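Local atomic coordinates of putative acyl-CoA thioester hydrolase YbhC (Escherichia coli K-12, PDB entry 3GRH), a protein that is a putative thioesterase of the outer membrane, related to pectinesterases but neither binding pectin nor showing pectinesterase activity. Residues A[153-156]-A[157-160]; A[172-175]-A[176-180]. One frame throughout, in Å; residues are numbered along the deposited sequence.

Contact 1 of 2, residues A[153-156]-A[157-160]; sequences SPAD and WRHD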
ATOM      1  N   SER A 153     -21.020   9.590  -7.507  1.00 14.59           N
ATOM      2  CA  SER A 153     -22.241   8.854  -7.476  1.00 15.11           C
ATOM      3  C   SER A 153     -22.059   7.470  -8.063  1.00 15.51           C
ATOM      4  O   SER A 153     -21.219   7.281  -8.931  1.00 14.36           O
ATOM      5  CB  SER A 153     -23.371   9.558  -8.272  1.00 16.31           C
ATOM      6  OG  SER A 153     -23.072   9.720  -9.669  1.00 18.26           O
ATOM      7  N   PRO A 154     -22.837   6.488  -7.568  1.00 15.95           N
ATOM      8  CA  PRO A 154     -22.802   5.200  -8.256  1.00 14.41           C
ATOM      9  C   PRO A 154     -23.096   5.231  -9.709  1.00 14.13           C
ATOM     10  O   PRO A 154     -22.448   4.529 -10.482  1.00 12.50           O
ATOM     11  CB  PRO A 154     -23.795   4.342  -7.461  1.00 15.58           C
ATOM     12  CG  PRO A 154     -23.781   4.983  -6.069  1.00 16.42           C
ATOM     13  CD  PRO A 154     -23.613   6.430  -6.319  1.00 15.86           C
ATOM     14  N   ALA A 155     -24.052   6.039 -10.163  1.00 14.63           N
ATOM     15  CA  ALA A 155     -24.283   6.110 -11.595  1.00 14.86           C
ATOM     16  C   ALA A 155     -23.089   6.567 -12.426  1.00 14.35           C
ATOM     17  O   ALA A 155     -22.826   6.009 -13.497  1.00 14.94           O
ATOM     18  CB  ALA A 155     -25.448   7.020 -11.828  1.00 15.10           C
ATOM     19  N   ASP A 156     -22.417   7.613 -11.970  1.00 13.68           N
ATOM     20  CA  ASP A 156     -21.190   8.127 -12.608  1.00 15.27           C
ATOM     21  C   ASP A 156     -20.085   7.102 -12.549  1.00 14.46           C
ATOM     22  O   ASP A 156     -19.393   6.913 -13.523  1.00 14.57           O
ATOM     23  CB  ASP A 156     -20.736   9.434 -11.961  1.00 17.06           C
ATOM     24  CG  ASP A 156     -21.622  10.602 -12.328  1.00 22.38           C
ATOM     25  OD1 ASP A 156     -22.580  10.419 -13.144  1.00 26.11           O
ATOM     26  OD2 ASP A 156     -21.364  11.712 -11.788  1.00 28.36           O
ATOM     27  N   TRP A 157     -19.963   6.398 -11.429  1.00 13.25           N
ATOM     28  CA  TRP A 157     -19.009   5.288 -11.270  1.00 13.62           C
ATOM     29  C   TRP A 157     -19.232   4.182 -12.257  1.00 13.44           C
ATOM     30  O   TRP A 157     -18.331   3.751 -12.957  1.00 13.41           O
ATOM     31  CB  TRP A 157     -19.054   4.765  -9.847  1.00 13.94           C
ATOM     32  CG  TRP A 157     -18.025   3.736  -9.528  1.00 13.67           C
ATOM     33  CD1 TRP A 157     -16.791   3.936  -9.026  1.00 14.70           C
ATOM     34  CD2 TRP A 157     -18.186   2.343  -9.656  1.00 13.71           C
ATOM     35  NE1 TRP A 157     -16.146   2.759  -8.842  1.00 17.04           N
ATOM     36  CE2 TRP A 157     -16.968   1.744  -9.259  1.00 15.52           C
ATOM     37  CE3 TRP A 157     -19.242   1.510 -10.076  1.00 14.76           C
ATOM     38  CZ2 TRP A 157     -16.817   0.384  -9.222  1.00 15.01           C
ATOM     39  CZ3 TRP A 157     -19.061   0.168 -10.084  1.00 16.79           C
ATOM     40  CH2 TRP A 157     -17.848  -0.382  -9.689  1.00 15.16           C
ATOM     41  N   ARG A 158     -20.483   3.734 -12.374  1.00 13.76           N
ATOM     42  CA  ARG A 158     -20.803   2.658 -13.303  1.00 14.42           C
ATOM     43  C   ARG A 158     -20.492   3.010 -14.734  1.00 13.60           C
ATOM     44  O   ARG A 158     -20.019   2.174 -15.484  1.00 14.70           O
ATOM     45  CB  ARG A 158     -22.287   2.296 -13.201  1.00 14.72           C
ATOM     46  CG  ARG A 158     -22.651   1.468 -11.992  1.00 17.65           C
ATOM     47  CD  ARG A 158     -24.031   0.893 -12.058  1.00 18.75           C
ATOM     48  NE  ARG A 158     -25.071   1.888 -12.091  1.00 22.77           N
ATOM     49  CZ  ARG A 158     -25.697   2.415 -11.040  1.00 21.37           C
ATOM     50  NH1 ARG A 158     -25.428   2.046  -9.789  1.00 21.46           N
ATOM     51  NH2 ARG A 158     -26.640   3.302 -11.269  1.00 24.66           N
ATOM     52  N   HIS A 159     -20.759   4.264 -15.105  1.00 13.17           N
ATOM     53  CA  HIS A 159     -20.492   4.731 -16.433  1.00 13.88           C
ATOM     54  C   HIS A 159     -19.016   4.709 -16.776  1.00 14.99           C
ATOM     55  O   HIS A 159     -18.607   4.150 -17.808  1.00 17.28           O
ATOM     56  CB  HIS A 159     -21.085   6.120 -16.651  1.00 14.30           C
ATOM     57  CG  HIS A 159     -20.918   6.572 -18.049  1.00 16.06           C
ATOM     58  ND1 HIS A 159     -21.706   6.084 -19.068  1.00 18.58           N
ATOM     59  CD2 HIS A 159     -20.039   7.423 -18.624  1.00 19.73           C
ATOM     60  CE1 HIS A 159     -21.315   6.611 -20.214  1.00 19.45           C
ATOM     61  NE2 HIS A 159     -20.324   7.445 -19.969  1.00 18.02           N
ATOM     62  N   ASP A 160     -18.208   5.186 -15.838  1.00 14.89           N
ATOM     63  CA  ASP A 160     -16.763   5.320 -16.023  1.00 14.55           C
ATOM     64  C   ASP A 160     -16.050   4.018 -15.957  1.00 13.07           C
ATOM     65  O   ASP A 160     -15.042   3.814 -16.663  1.00 13.39           O
ATOM     66  CB  ASP A 160     -16.203   6.282 -14.991  1.00 15.38           C
ATOM     67  CG  ASP A 160     -16.564   7.742 -15.279  1.00 17.76           C
ATOM     68  OD1 ASP A 160     -17.408   8.007 -16.173  1.00 25.16           O
ATOM     69  OD2 ASP A 160     -16.097   8.580 -14.486  1.00 21.33           O
TER
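Ser153 and Trp157 open an N-capped first turn: Ser153 is the N-cap of the short helix 154-161, one of the few helices on this right-handed parallel beta-helix. Its carbonyl O takes the first i to i+4 bond, from Trp157 N at 2.9 Å. The Ser153 OG also turns back over the helix start and accepts from Asp156 N at 3.2 Å, giving an amide that has no carbonyl of a preceding turn a partner; a small hydroxyl side chain suits this task. Pro154 follows at the first helical position, where its lack of an N-H costs nothing.

The tight part lies where Pro154 and Trp157 are buried. Arg158 N bonds Pro154 O at 2.8 Å. The Arg158 side chain then doubles back along the first turn: a bend at chi3 (-63°) brings its guanidinium over Pro154 and Ala155, with one face turned to Pro154 O and Ala155 CA. Its NH1 goes on to bond Gln181 O. Trp157 has CG anti to the backbone N (chi1 -174°), which swings the indole off this turn toward helix 174-181, and its NE1 donates to Cys192 O.

Ala155 marks the border, exposed yet with its CB 3.9 Å from Arg158 NH2. Beyond it the looser side faces solvent, where the exposed Asp156 and His159 fit as polar residues. Asp156, in the first turn, is probably favourable to the helix dipole. Its carboxylate stands apart from that of Asp160, OD1 to OD1 6.5 Å, with no contact. Backbone bonding is longer here too, His159 N reaching Ala155 O at 3.1 Å. Asp160 N likewise bonds Asp156 O, and Asp160 CG lies 3.4 Å from that same Asp156 O.

Contact 2 of 2, residues A[172-175]-A[176-180]; sequences PAWY and MYDSC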
ATOM      1  N   PRO A 172     -15.111 -12.954 -15.537  1.00 16.40           N
ATOM      2  CA  PRO A 172     -14.365 -12.845 -14.333  1.00 18.23           C
ATOM      3  C   PRO A 172     -14.472 -11.427 -13.715  1.00 18.57           C
ATOM      4  O   PRO A 172     -14.654 -10.368 -14.373  1.00 22.67           O
ATOM      5  CB  PRO A 172     -12.893 -13.108 -14.772  1.00 19.29           C
ATOM      6  CG  PRO A 172     -13.085 -13.991 -15.977  1.00 16.98           C
ATOM      7  CD  PRO A 172     -14.303 -13.380 -16.658  1.00 16.35           C
ATOM      8  N   ALA A 173     -14.420 -11.430 -12.423  1.00 19.09           N
ATOM      9  CA  ALA A 173     -14.382 -10.220 -11.662  1.00 16.36           C
ATOM     10  C   ALA A 173     -15.755  -9.644 -11.514  1.00 15.67           C
ATOM     11  O   ALA A 173     -15.937  -8.576 -10.933  1.00 16.08           O
ATOM     12  CB  ALA A 173     -13.358  -9.106 -12.227  1.00 18.59           C
ATOM     13  N   TRP A 174     -16.784 -10.323 -12.019  1.00 15.34           N
ATOM     14  CA  TRP A 174     -18.147  -9.844 -11.740  1.00 15.52           C
ATOM     15  C   TRP A 174     -18.432  -9.602 -10.274  1.00 16.41           C
ATOM     16  O   TRP A 174     -19.069  -8.603  -9.939  1.00 16.15           O
ATOM     17  CB  TRP A 174     -19.187 -10.836 -12.271  1.00 16.56           C
ATOM     18  CG  TRP A 174     -20.594 -10.374 -11.992  1.00 15.98           C
ATOM     19  CD1 TRP A 174     -21.448 -10.894 -11.138  1.00 17.87           C
ATOM     20  CD2 TRP A 174     -21.211  -9.199 -12.532  1.00 17.65           C
ATOM     21  NE1 TRP A 174     -22.626 -10.175 -11.140  1.00 18.98           N
ATOM     22  CE2 TRP A 174     -22.488  -9.106 -11.983  1.00 18.10           C
ATOM     23  CE3 TRP A 174     -20.795  -8.219 -13.431  1.00 16.85           C
ATOM     24  CZ2 TRP A 174     -23.363  -8.076 -12.307  1.00 19.66           C
ATOM     25  CZ3 TRP A 174     -21.682  -7.210 -13.776  1.00 18.37           C
ATOM     26  CH2 TRP A 174     -22.917  -7.136 -13.202  1.00 17.81           C
ATOM     27  N   TYR A 175     -18.033 -10.542  -9.414  1.00 15.80           N
ATOM     28  CA  TYR A 175     -18.380 -10.414  -8.013  1.00 15.66           C
ATOM     29  C   TYR A 175     -17.809  -9.113  -7.440  1.00 15.23           C
ATOM     30  O   TYR A 175     -18.394  -8.509  -6.521  1.00 16.62           O
ATOM     31  CB  TYR A 175     -17.951 -11.643  -7.239  1.00 16.19           C
ATOM     32  CG  TYR A 175     -16.497 -11.725  -6.913  1.00 17.14           C
ATOM     33  CD1 TYR A 175     -16.020 -11.259  -5.703  1.00 17.65           C
ATOM     34  CD2 TYR A 175     -15.621 -12.370  -7.761  1.00 18.86           C
ATOM     35  CE1 TYR A 175     -14.672 -11.297  -5.423  1.00 17.07           C
ATOM     36  CE2 TYR A 175     -14.250 -12.475  -7.463  1.00 19.88           C
ATOM     37  CZ  TYR A 175     -13.772 -11.948  -6.287  1.00 17.68           C
ATOM     38  OH  TYR A 175     -12.427 -12.038  -6.021  1.00 14.69           O
ATOM     39  N   MET A 176     -16.631  -8.721  -7.936  1.00 15.97           N
ATOM     40  CA  MET A 176     -15.940  -7.471  -7.514  1.00 14.21           C
ATOM     41  C   MET A 176     -16.731  -6.240  -7.973  1.00 15.00           C
ATOM     42  O   MET A 176     -17.118  -5.374  -7.170  1.00 15.55           O
ATOM     43  CB  MET A 176     -14.524  -7.447  -8.074  1.00 14.39           C
ATOM     44  CG  MET A 176     -13.668  -8.512  -7.440  1.00 13.66           C
ATOM     45  SD  MET A 176     -12.048  -8.796  -8.171  1.00 14.96           S
ATOM     46  CE  MET A 176     -11.176  -7.358  -7.572  1.00 13.53           C
ATOM     47  N   TYR A 177     -17.044  -6.189  -9.263  1.00 15.21           N
ATOM     48  CA  TYR A 177     -17.784  -5.100  -9.831  1.00 14.77           C
ATOM     49  C   TYR A 177     -19.128  -5.001  -9.185  1.00 14.70           C
ATOM     50  O   TYR A 177     -19.548  -3.903  -8.838  1.00 16.21           O
ATOM     51  CB  TYR A 177     -17.927  -5.295 -11.306  1.00 15.26           C
ATOM     52  CG  TYR A 177     -18.743  -4.227 -11.950  1.00 14.79           C
ATOM     53  CD1 TYR A 177     -18.168  -2.966 -12.178  1.00 16.02           C
ATOM     54  CD2 TYR A 177     -20.063  -4.425 -12.260  1.00 14.14           C
ATOM     55  CE1 TYR A 177     -18.907  -1.953 -12.727  1.00 17.22           C
ATOM     56  CE2 TYR A 177     -20.785  -3.438 -12.823  1.00 17.37           C
ATOM     57  CZ  TYR A 177     -20.202  -2.207 -13.068  1.00 15.99           C
ATOM     58  OH  TYR A 177     -21.053  -1.225 -13.638  1.00 19.20           O
ATOM     59  N   ASP A 178     -19.801  -6.130  -9.017  1.00 15.52           N
ATOM     60  CA  ASP A 178     -21.195  -6.139  -8.496  1.00 16.51           C
ATOM     61  C   ASP A 178     -21.282  -5.656  -7.061  1.00 17.99           C
ATOM     62  O   ASP A 178     -22.234  -5.005  -6.680  1.00 20.38           O
ATOM     63  CB  ASP A 178     -21.752  -7.539  -8.589  1.00 17.48           C
ATOM     64  CG  ASP A 178     -23.239  -7.609  -8.462  1.00 19.77           C
ATOM     65  OD1 ASP A 178     -23.969  -6.682  -8.880  1.00 24.34           O
ATOM     66  OD2 ASP A 178     -23.647  -8.663  -7.940  1.00 23.51           O
ATOM     67  N   SER A 179     -20.269  -5.918  -6.264  1.00 18.94           N
ATOM     68  CA  SER A 179     -20.247  -5.408  -4.882  1.00 20.91           C
ATOM     69  C   SER A 179     -20.246  -3.891  -4.783  1.00 22.82           C
ATOM     70  O   SER A 179     -20.706  -3.296  -3.780  1.00 25.24           O
ATOM     71  CB  SER A 179     -19.052  -5.975  -4.081  1.00 20.73           C
ATOM     72  OG  SER A 179     -17.789  -5.468  -4.510  1.00 24.72           O
ATOM     73  N   CYS A 180     -19.781  -3.241  -5.824  1.00 22.83           N
ATOM     74  CA  CYS A 180     -19.755  -1.791  -5.859  1.00 22.96           C
ATOM     75  C   CYS A 180     -20.992  -1.232  -6.576  1.00 22.46           C
ATOM     76  O   CYS A 180     -21.543  -0.209  -6.192  1.00 24.51           O
ATOM     77  CB  CYS A 180     -18.545  -1.371  -6.625  1.00 21.54           C
ATOM     78  SG  CYS A 180     -16.969  -1.922  -5.876  1.00 26.10           S
TER
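Backbone bonding from Ala173, the N-cap of helix 174-181, starts this contact: Ala173 O receives Tyr177 N at 3.1 Å and, weakly, Met176 N. Asp178 N to Trp174 O is shorter, 2.7 Å, and Ser179 N bonds Tyr175 O.

Among aromatic contacts, Met176, unbranched and polarisable, lies alongside Tyr175, its CG over one face of the phenol ring, 3.7 Å from the centroid, and its SD set obliquely in a Met-aromatic contact. Tyr175 manages this with CG wedged between backbone N and carbonyl carbon (chi1 78°). With an alanine here, the Met176 chain is likely to lose the ring beneath its CG, and Gln199 and Ala125 N their shared hydroxyl partner. Trp174 receives Asp178 CB over its five-membered ring, and meets Tyr177 obliquely, CZ3 to CD2 at 3.6 Å with planes at 41°.

Among polar groups, the Asp178 carboxylate lies nearly parallel to the indole, and its OD1 accepts from Gln181 NE2. Serine is short enough for Ser179 OG to reach back to Met176 O at 2.7 Å. The chemistry thus implies a helix steadied by aliphatic carbons over aromatic faces, with a sulfur oblique to one, and by these named polar bonds.

Contact 1 precedes contact 2 along the chain, and each occupies one of two successive short helices, 154-161 and 174-181, with centres about 14 Å apart on the same side of the molecule. The helices pack directly: Trp157 CH2 lies 3.3 Å from Cys180 CB, and the Trp157 and Tyr177 rings meet with planes about 20° apart. Tyr167 meets Tyr177 as well. Both helices lie in the excursion between strands 142-146 and 196-198 of the beta-helix, away from the predicted nucleophile Asp280. The disulfide from Cys180 ties helix 174-181 to the segment at Cys192, whose carbonyl O accepts from Trp157 NE1, so helix 154-161 leans on that segment too.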